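Local atomic coordinates of XPF endonuclease (Aeropyrum pernix, PDB entry 2BGW), a protein that acts as a structure-specific DNA endonuclease associated with nucleotide excision repair, probably cutting single strands with the help of a bound magnesium ion. Residues Glu80-Ile85 with Tyr113-Met118; Arg67-Ala72 with Ala107-Asp112; Lys54-Phe59 with Glu87-Pro92. All blocks are in the same frame, centred on the assembly; numbering follows the deposited sequence.

Contact 1 (Glu80-Ile85 with Tyr113-Met118); sequences ETVFII and YGIRLM. With SO4 (sulfate ion), chain K; nucleotides of chain D; nucleotides of chain C.
R116 is joined to V82 and I84 in a parallel strand pair, the one that closes the beta-alpha-beta unit of strand 81-87, helix 99-112 and strand 116-120 in this PD-(D/E)XK-type nuclease domain. Both polar backbone atoms of R116 are used: its N gives a hydrogen bond to V82 O (2.8 Å), and its O receives one from I84 N (2.7 Å). The ladder continues from M118 N to I84 O at 3.0 Å.

The arginine side chain can be followed outward from this anchor. R116 CB lies 3.5 Å from F83 CD2. The chain then runs extended, CD anti to CA (chi2 171°), which carries the aliphatic part along the ring, and CD meets F83 CE2 at 3.8 Å. The guanidinium beyond is turned 55° from the ring plane. At the tip, NH2 bonds to O3 of a sulfate ion probably taken from the crystallisation liquor (3.2 Å) and also to G114 O of the second subunit, while NH1 binds Q110 OE1 of that subunit. R116 of the second subunit binds the same sulfate, so one anion is shared by two arginines across the dimer interface.

On the sheet face opposite F83, I84 CB rests beside the CD2 branch of L117, and I84 CD1 reaches I115 CG2 at 3.5 Å. V82 meets the other branch of I115, CG1. Beyond R116, the side chain of M118 bends about CB-CG, which sets SD 5.5 Å from the centroid of the F83 ring in an oblique Met-aromatic contact.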
# COMPACT_ATOMS: atom_id res chain seq x y z
N GLU A 80 -1.57 -4.35 4.52
CA GLU A 80 -3.02 -4.32 4.55
C GLU A 80 -3.57 -3.01 3.94
O GLU A 80 -4.72 -2.94 3.50
CB GLU A 80 -3.49 -4.64 5.97
CG GLU A 80 -3.82 -3.47 6.85
CD GLU A 80 -5.30 -3.51 7.23
OE1 GLU A 80 -6.12 -3.91 6.35
OE2 GLU A 80 -5.64 -3.16 8.40
N THR A 81 -2.70 -2.00 3.86
CA THR A 81 -3.05 -0.68 3.41
C THR A 81 -1.88 -0.16 2.62
O THR A 81 -0.76 -0.04 3.12
CB THR A 81 -3.36 0.24 4.62
OG1 THR A 81 -4.56 -0.21 5.26
CG2 THR A 81 -3.59 1.66 4.21
N VAL A 82 -2.13 0.17 1.36
CA VAL A 82 -1.07 0.64 0.47
C VAL A 82 -1.38 2.05 0.00
O VAL A 82 -2.41 2.28 -0.59
CB VAL A 82 -0.92 -0.28 -0.79
CG1 VAL A 82 0.25 0.14 -1.61
CG2 VAL A 82 -0.73 -1.72 -0.39
N PHE A 83 -0.48 2.98 0.25
CA PHE A 83 -0.64 4.33 -0.28
C PHE A 83 0.39 4.50 -1.32
O PHE A 83 1.58 4.28 -1.04
CB PHE A 83 -0.43 5.41 0.79
CG PHE A 83 -1.59 5.54 1.73
CD1 PHE A 83 -1.52 5.04 3.01
CD2 PHE A 83 -2.78 6.16 1.31
CE1 PHE A 83 -2.60 5.17 3.86
CE2 PHE A 83 -3.88 6.28 2.17
CZ PHE A 83 -3.79 5.78 3.43
N ILE A 84 -0.04 4.87 -2.52
CA ILE A 84 0.90 5.42 -3.51
C ILE A 84 0.71 6.91 -3.53
O ILE A 84 -0.41 7.39 -3.71
CB ILE A 84 0.69 4.89 -4.90
CG1 ILE A 84 1.12 3.42 -4.96
CG2 ILE A 84 1.50 5.73 -5.86
CD1 ILE A 84 0.49 2.63 -6.05
N ILE A 85 1.79 7.62 -3.31
CA ILE A 85 1.72 9.06 -3.27
C ILE A 85 2.30 9.58 -4.54
O ILE A 85 3.48 9.36 -4.83
CB ILE A 85 2.52 9.66 -2.08
CG1 ILE A 85 1.77 9.43 -0.76
CG2 ILE A 85 2.79 11.15 -2.33
CD1 ILE A 85 2.62 9.65 0.45
N TYR A 113 -6.79 -3.68 -6.73
CA TYR A 113 -6.10 -4.15 -5.56
C TYR A 113 -6.28 -3.27 -4.31
O TYR A 113 -5.45 -3.33 -3.40
CB TYR A 113 -4.61 -4.29 -5.84
CG TYR A 113 -4.17 -4.71 -7.23
CD1 TYR A 113 -3.74 -3.75 -8.14
CD2 TYR A 113 -4.08 -6.05 -7.61
CE1 TYR A 113 -3.27 -4.08 -9.41
CE2 TYR A 113 -3.61 -6.41 -8.91
CZ TYR A 113 -3.20 -5.39 -9.81
OH TYR A 113 -2.74 -5.65 -11.10
N GLY A 114 -7.34 -2.47 -4.27
CA GLY A 114 -7.58 -1.56 -3.16
C GLY A 114 -6.49 -0.56 -2.78
O GLY A 114 -6.52 -0.02 -1.68
N ILE A 115 -5.51 -0.30 -3.66
CA ILE A 115 -4.45 0.64 -3.33
C ILE A 115 -5.08 1.99 -3.17
O ILE A 115 -6.18 2.23 -3.68
CB ILE A 115 -3.35 0.67 -4.39
CG1 ILE A 115 -2.39 -0.48 -4.17
CG2 ILE A 115 -2.51 1.93 -4.31
CD1 ILE A 115 -2.52 -1.57 -5.21
N ARG A 116 -4.42 2.86 -2.41
CA ARG A 116 -4.91 4.22 -2.09
C ARG A 116 -3.96 5.26 -2.64
O ARG A 116 -2.73 5.14 -2.50
CB ARG A 116 -5.12 4.39 -0.58
CG ARG A 116 -6.27 3.58 -0.09
CD ARG A 116 -6.38 3.55 1.40
NE ARG A 116 -7.63 2.90 1.80
CZ ARG A 116 -8.79 3.54 1.89
NH1 ARG A 116 -8.85 4.83 1.58
NH2 ARG A 116 -9.90 2.91 2.25
N LEU A 117 -4.53 6.27 -3.30
CA LEU A 117 -3.72 7.30 -3.97
C LEU A 117 -3.83 8.59 -3.23
O LEU A 117 -4.91 8.93 -2.76
CB LEU A 117 -4.17 7.52 -5.40
CG LEU A 117 -4.00 6.34 -6.34
CD1 LEU A 117 -4.78 6.60 -7.61
CD2 LEU A 117 -2.53 6.04 -6.67
N MET A 118 -2.71 9.29 -3.09
CA MET A 118 -2.71 10.68 -2.66
C MET A 118 -1.93 11.43 -3.71
O MET A 118 -0.89 10.94 -4.18
CB MET A 118 -1.97 10.85 -1.33
CG MET A 118 -2.47 10.02 -0.17
SD MET A 118 -3.66 10.79 0.96
CE MET A 118 -3.22 12.51 0.84
S SO4 K . -10.93 -0.91 1.74
O1 SO4 K . -11.07 -1.07 0.29
O2 SO4 K . -10.89 -2.25 2.31
O3 SO4 K . -9.63 -0.26 2.05
O4 SO4 K . -12.09 -0.18 2.29
O5' DT D 1 -12.16 0.27 -2.65
C5' DT D 1 -12.66 -1.01 -2.36
C4' DT D 1 -12.18 -1.95 -3.43
O4' DT D 1 -10.79 -2.32 -3.24
C3' DT D 1 -12.95 -3.23 -3.28
O3' DT D 1 -13.64 -3.47 -4.44
C2' DT D 1 -11.95 -4.34 -2.99
C1' DT D 1 -10.66 -3.71 -3.44
N1 DT D 1 -9.54 -4.22 -2.65
C2 DT D 1 -8.76 -5.25 -3.17
O2 DT D 1 -8.92 -5.77 -4.26
N3 DT D 1 -7.72 -5.65 -2.37
C4 DT D 1 -7.44 -5.14 -1.12
O4 DT D 1 -6.49 -5.59 -0.48
C5 DT D 1 -8.30 -4.08 -0.62
C7 DT D 1 -8.14 -3.53 0.77
C6 DT D 1 -9.30 -3.68 -1.41
P DA C 15 -0.69 -14.59 -6.78
OP1 DA C 15 -0.54 -15.50 -7.93
OP2 DA C 15 0.50 -14.24 -5.97
O5' DA C 15 -1.36 -13.25 -7.34
C5' DA C 15 -2.52 -13.44 -8.16
C4' DA C 15 -3.28 -12.13 -8.29
O4' DA C 15 -3.74 -11.73 -6.96
C3' DA C 15 -2.37 -11.00 -8.78
O3' DA C 15 -2.72 -10.61 -10.11
C2' DA C 15 -2.56 -9.88 -7.76
C1' DA C 15 -3.79 -10.33 -6.95
N9 DA C 15 -3.76 -9.74 -5.61
C8 DA C 15 -2.74 -9.79 -4.70
N7 DA C 15 -2.99 -9.11 -3.61
C5 DA C 15 -4.25 -8.57 -3.81
C6 DA C 15 -5.07 -7.73 -3.03
N6 DA C 15 -4.74 -7.29 -1.80
N1 DA C 15 -6.25 -7.36 -3.55
C2 DA C 15 -6.57 -7.81 -4.77
N3 DA C 15 -5.88 -8.59 -5.61
C4 DA C 15 -4.72 -8.94 -5.06

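Contact 2 (Arg67-Ala72 with Ala107-Asp112); sequences RLFEQA and AALQLD. With nucleotides of chain D.
The F69 ring takes the CD2 methyl of L109 over one of its faces and the CB of A108 at its edge. This methyl stands 4.2 Å from the ring centroid and only 10° off the ring normal, a CH-pi contact centred on the ring. At the rim, F69 CE2 is 4.0 Å from A108 CB, near the ring plane, and F69 CZ also approaches L109 CG. The bond from CA to CB of F69 does not point at the facing helix, but with CG anti to the carbonyl carbon (chi1 -78°) the ring ends against helix 99-112.

L109 contributes the largest share of the interface, splitting its two branches. CD2, besides covering the ring, touches A72 CB at 3.5 Å. CD1 instead meets L68 CD2 at 4.1 Å, the two leucine side chains crossing at about a right angle. One leucine is therefore received by L68, F69 and A72, three residues within about one turn of the facing helix. No hydrogen bond joins the segments; the contact is entirely apolar.

The helical segments run nearly alongside, 21° apart in direction, with axes 11.4 Å from each other at closest approach, a wide spacing spanned by the leucines and the phenylalanine. Helix 56-65 fills in beside them, F59 touching both L68 and L109 and L63 touching F69, while A108 packs on L136 of the second subunit.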
# COMPACT_ATOMS: atom_id res chain seq x y z
N ARG A 67 6.26 -1.93 -15.17
CA ARG A 67 6.71 -1.85 -13.78
C ARG A 67 5.59 -1.53 -12.76
O ARG A 67 5.50 -2.19 -11.73
CB ARG A 67 7.79 -0.80 -13.66
CG ARG A 67 9.18 -1.26 -13.94
CD ARG A 67 10.09 -0.23 -13.30
NE ARG A 67 11.51 -0.53 -13.49
CZ ARG A 67 12.47 0.41 -13.57
NH1 ARG A 67 12.17 1.71 -13.48
NH2 ARG A 67 13.75 0.05 -13.75
N LEU A 68 4.74 -0.54 -13.05
CA LEU A 68 3.74 -0.05 -12.09
C LEU A 68 2.83 -1.10 -11.47
O LEU A 68 2.70 -1.16 -10.26
CB LEU A 68 2.88 1.05 -12.68
CG LEU A 68 1.88 1.65 -11.69
CD1 LEU A 68 2.58 2.44 -10.56
CD2 LEU A 68 0.85 2.51 -12.41
N PHE A 69 2.18 -1.91 -12.29
CA PHE A 69 1.24 -2.85 -11.73
C PHE A 69 1.88 -4.09 -11.10
O PHE A 69 1.22 -4.82 -10.33
CB PHE A 69 0.21 -3.22 -12.77
CG PHE A 69 -0.83 -2.19 -12.96
CD1 PHE A 69 -0.50 -0.94 -13.48
CD2 PHE A 69 -2.14 -2.45 -12.61
CE1 PHE A 69 -1.49 0.04 -13.65
CE2 PHE A 69 -3.14 -1.48 -12.77
CZ PHE A 69 -2.82 -0.24 -13.30
N GLU A 70 3.15 -4.36 -11.42
CA GLU A 70 3.82 -5.47 -10.79
C GLU A 70 4.10 -5.02 -9.39
O GLU A 70 3.68 -5.67 -8.43
CB GLU A 70 5.10 -5.87 -11.54
CG GLU A 70 4.84 -6.93 -12.65
N GLN A 71 4.75 -3.87 -9.26
CA GLN A 71 4.95 -3.24 -7.96
C GLN A 71 3.66 -3.09 -7.16
O GLN A 71 3.64 -3.23 -5.95
CB GLN A 71 5.49 -1.87 -8.21
CG GLN A 71 5.92 -1.14 -7.01
CD GLN A 71 6.80 0.01 -7.41
OE1 GLN A 71 6.94 0.30 -8.61
NE2 GLN A 71 7.41 0.68 -6.44
N ALA A 72 2.58 -2.80 -7.87
CA ALA A 72 1.33 -2.48 -7.23
C ALA A 72 0.79 -3.68 -6.51
O ALA A 72 0.42 -3.59 -5.36
CB ALA A 72 0.30 -1.99 -8.26
N ALA A 107 -7.70 4.63 -11.47
CA ALA A 107 -8.93 3.96 -11.13
C ALA A 107 -8.78 2.44 -10.90
O ALA A 107 -9.46 1.88 -10.05
CB ALA A 107 -9.97 4.25 -12.18
N ALA A 108 -7.88 1.81 -11.65
CA ALA A 108 -7.60 0.36 -11.53
C ALA A 108 -6.77 -0.03 -10.30
O ALA A 108 -7.11 -1.00 -9.60
CB ALA A 108 -6.94 -0.19 -12.80
N LEU A 109 -5.68 0.71 -10.05
CA LEU A 109 -4.89 0.52 -8.84
C LEU A 109 -5.79 0.59 -7.63
O LEU A 109 -5.58 -0.11 -6.65
CB LEU A 109 -3.87 1.61 -8.71
CG LEU A 109 -2.76 1.62 -9.72
CD1 LEU A 109 -2.16 2.98 -9.69
CD2 LEU A 109 -1.73 0.59 -9.37
N GLN A 110 -6.82 1.44 -7.71
CA GLN A 110 -7.75 1.68 -6.63
C GLN A 110 -8.80 0.60 -6.53
O GLN A 110 -9.11 0.17 -5.45
CB GLN A 110 -8.44 3.03 -6.82
CG GLN A 110 -7.67 4.28 -6.35
CD GLN A 110 -8.04 4.64 -4.93
OE1 GLN A 110 -8.19 3.76 -4.07
NE2 GLN A 110 -8.20 5.94 -4.67
N LEU A 111 -9.38 0.17 -7.64
CA LEU A 111 -10.46 -0.82 -7.57
C LEU A 111 -9.98 -2.27 -7.62
O LEU A 111 -10.58 -3.15 -7.03
CB LEU A 111 -11.47 -0.60 -8.70
CG LEU A 111 -12.57 0.45 -8.60
CD1 LEU A 111 -13.73 0.11 -9.55
CD2 LEU A 111 -13.08 0.57 -7.18
N ASP A 112 -8.90 -2.52 -8.35
CA ASP A 112 -8.41 -3.88 -8.55
C ASP A 112 -7.68 -4.46 -7.34
O ASP A 112 -7.89 -5.60 -6.98
CB ASP A 112 -7.51 -3.94 -9.80
CG ASP A 112 -8.30 -3.99 -11.11
OD1 ASP A 112 -9.58 -4.10 -11.09
OD2 ASP A 112 -7.61 -3.92 -12.17
O5' DT D 1 -12.16 0.27 -2.65
C5' DT D 1 -12.66 -1.01 -2.36
C4' DT D 1 -12.18 -1.95 -3.43
O4' DT D 1 -10.79 -2.32 -3.24
C3' DT D 1 -12.95 -3.23 -3.28
O3' DT D 1 -13.64 -3.47 -4.44
C2' DT D 1 -11.95 -4.34 -2.99
C1' DT D 1 -10.66 -3.71 -3.44
N1 DT D 1 -9.54 -4.22 -2.65
C2 DT D 1 -8.76 -5.25 -3.17
O2 DT D 1 -8.92 -5.77 -4.26
N3 DT D 1 -7.72 -5.65 -2.37
C4 DT D 1 -7.44 -5.14 -1.12
O4 DT D 1 -6.49 -5.59 -0.48
C5 DT D 1 -8.30 -4.08 -0.62
C7 DT D 1 -8.14 -3.53 0.77
C6 DT D 1 -9.30 -3.68 -1.41

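Contact 3 (Lys54-Phe59 with Glu87-Pro92); sequences KTSSDF and EGPPVP
T55 and E87 form a parallel beta bridge at the C-terminal ends of two neighbouring strands, 49-55 and 81-87, where the first chain turns at once into helix 56-65 and the second leaves the sheet in a proline-rich loop. Two backbone hydrogen bonds flank T55. E87 N donates to K54 O at 2.7 Å and nearly straight (168°), whereas S56 N reaches E87 O at 2.6 Å from well above the carbonyl plane. Through this second bond the E87 carbonyl ties the first turn of the helix to the strand end. The hydroxyl of S56 makes a weak bond to the same oxygen, but its placement is doubtful.

The helix start is held from within as well. T55 is the N-cap: its OG1, lodged between backbone N and carbonyl carbon (chi1 50°), accepts from D58 N at 3.2 Å, and F59 N closes the first turn on T55 O. On the loop side, P92 turns back toward the helix and brings its CG against S57, 3.8 Å from CA and 3.9 Å from CB of that residue. The same loop meets the second subunit, where P89 packs on M121 of that subunit.

E87 sends its side chain out extended, CG anti to the backbone N (chi1 178°), to a carboxylate that forms a salt bridge with R53 through OE2 and a hydrogen bond with T126 OG1 through OE1. The ammonium of K54 goes elsewhere, to Q71 OE1. The end of strand 49-55 and the first turn of helix 56-65 together carry the ERKxxxD signature of XPF-family nucleases, running from E52 through R53 and K54 to D58, with E52 and R53 joining D42 at the magnesium site.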
# COMPACT_ATOMS: atom_id res chain seq x y z
N LYS A 54 6.15 8.33 -5.60
CA LYS A 54 6.42 8.45 -7.03
C LYS A 54 6.13 9.85 -7.52
O LYS A 54 5.07 10.41 -7.23
CB LYS A 54 5.54 7.45 -7.77
CG LYS A 54 6.32 6.51 -8.59
CD LYS A 54 5.86 5.12 -8.38
CE LYS A 54 7.04 4.21 -8.59
NZ LYS A 54 6.52 2.89 -8.91
N THR A 55 7.09 10.43 -8.25
CA THR A 55 6.88 11.71 -8.96
C THR A 55 5.85 11.47 -10.06
O THR A 55 5.78 10.35 -10.63
CB THR A 55 8.14 12.18 -9.67
OG1 THR A 55 8.65 11.09 -10.43
CG2 THR A 55 9.21 12.68 -8.70
N SER A 56 5.04 12.47 -10.38
CA SER A 56 3.97 12.20 -11.32
C SER A 56 4.54 11.52 -12.56
O SER A 56 3.92 10.58 -13.09
CB SER A 56 3.18 13.44 -11.68
OG SER A 56 4.02 14.56 -11.77
N SER A 57 5.72 11.96 -13.00
CA SER A 57 6.29 11.36 -14.21
C SER A 57 6.79 9.91 -14.06
O SER A 57 6.57 9.09 -14.97
CB SER A 57 7.25 12.30 -14.96
OG SER A 57 8.19 12.87 -14.11
N ASP A 58 7.42 9.56 -12.94
CA ASP A 58 7.70 8.14 -12.69
C ASP A 58 6.43 7.33 -12.57
O ASP A 58 6.38 6.17 -13.00
CB ASP A 58 8.53 7.96 -11.44
CG ASP A 58 9.89 8.48 -11.61
OD1 ASP A 58 10.28 8.63 -12.78
OD2 ASP A 58 10.58 8.74 -10.61
N PHE A 59 5.38 7.93 -12.03
CA PHE A 59 4.12 7.22 -12.08
C PHE A 59 3.82 6.83 -13.51
O PHE A 59 3.57 5.66 -13.79
CB PHE A 59 2.97 8.02 -11.52
CG PHE A 59 1.71 7.24 -11.46
CD1 PHE A 59 1.46 6.38 -10.41
CD2 PHE A 59 0.76 7.35 -12.47
CE1 PHE A 59 0.29 5.65 -10.34
CE2 PHE A 59 -0.42 6.63 -12.41
CZ PHE A 59 -0.66 5.77 -11.35
N GLU A 87 3.58 12.59 -6.59
CA GLU A 87 4.15 13.90 -6.34
C GLU A 87 4.29 14.71 -7.64
O GLU A 87 5.09 14.35 -8.54
CB GLU A 87 5.51 13.70 -5.69
CG GLU A 87 6.32 14.94 -5.39
CD GLU A 87 7.47 14.61 -4.47
OE1 GLU A 87 7.20 14.20 -3.32
OE2 GLU A 87 8.65 14.74 -4.91
N GLY A 88 3.55 15.82 -7.72
CA GLY A 88 3.52 16.63 -8.93
C GLY A 88 2.22 16.40 -9.67
O GLY A 88 1.42 15.56 -9.29
N PRO A 89 1.99 17.17 -10.75
CA PRO A 89 0.74 17.12 -11.47
C PRO A 89 0.44 15.74 -11.99
O PRO A 89 1.30 15.08 -12.55
CB PRO A 89 0.97 18.08 -12.63
CG PRO A 89 1.96 19.02 -12.09
CD PRO A 89 2.91 18.14 -11.36
N PRO A 90 -0.80 15.30 -11.79
CA PRO A 90 -1.21 13.98 -12.15
C PRO A 90 -0.77 13.62 -13.54
O PRO A 90 -0.31 12.52 -13.75
CB PRO A 90 -2.72 14.07 -12.08
CG PRO A 90 -2.95 15.04 -10.97
CD PRO A 90 -1.89 16.07 -11.17
N VAL A 91 -0.88 14.55 -14.49
CA VAL A 91 -0.47 14.34 -15.88
C VAL A 91 0.62 15.35 -16.22
O VAL A 91 0.34 16.53 -16.42
CB VAL A 91 -1.61 14.60 -16.86
CG1 VAL A 91 -1.21 14.19 -18.25
CG2 VAL A 91 -2.89 13.89 -16.43
N PRO A 92 1.87 14.90 -16.31
CA PRO A 92 2.91 15.84 -16.67
C PRO A 92 2.77 16.28 -18.14
O PRO A 92 2.14 15.57 -18.95
CB PRO A 92 4.19 15.03 -16.49
CG PRO A 92 3.78 13.77 -15.81
CD PRO A 92 2.38 13.54 -16.15

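Overall arrangement
The three contacts interlock within one nuclease domain, their segments alternating along the chain. Contacts 1 and 2 have centres 9 Å apart and meet where I115 N approaches L109 O at 3.0 Å, a probable hydrogen bond at the passage from helix into strand. Contact 3 lies about 15 Å from each of the others by centres. It joins contact 1 through the neighbouring strands, I85 O to K54 N at 3.0 Å, and contact 2 through F59, whose CZ is 3.6 Å from L109 CD1. The magnesium ion is about 4 Å from the side chain of K54, about 8 Å from that of I84 and about 9 Å from that of L68. All three contacts touch the second subunit.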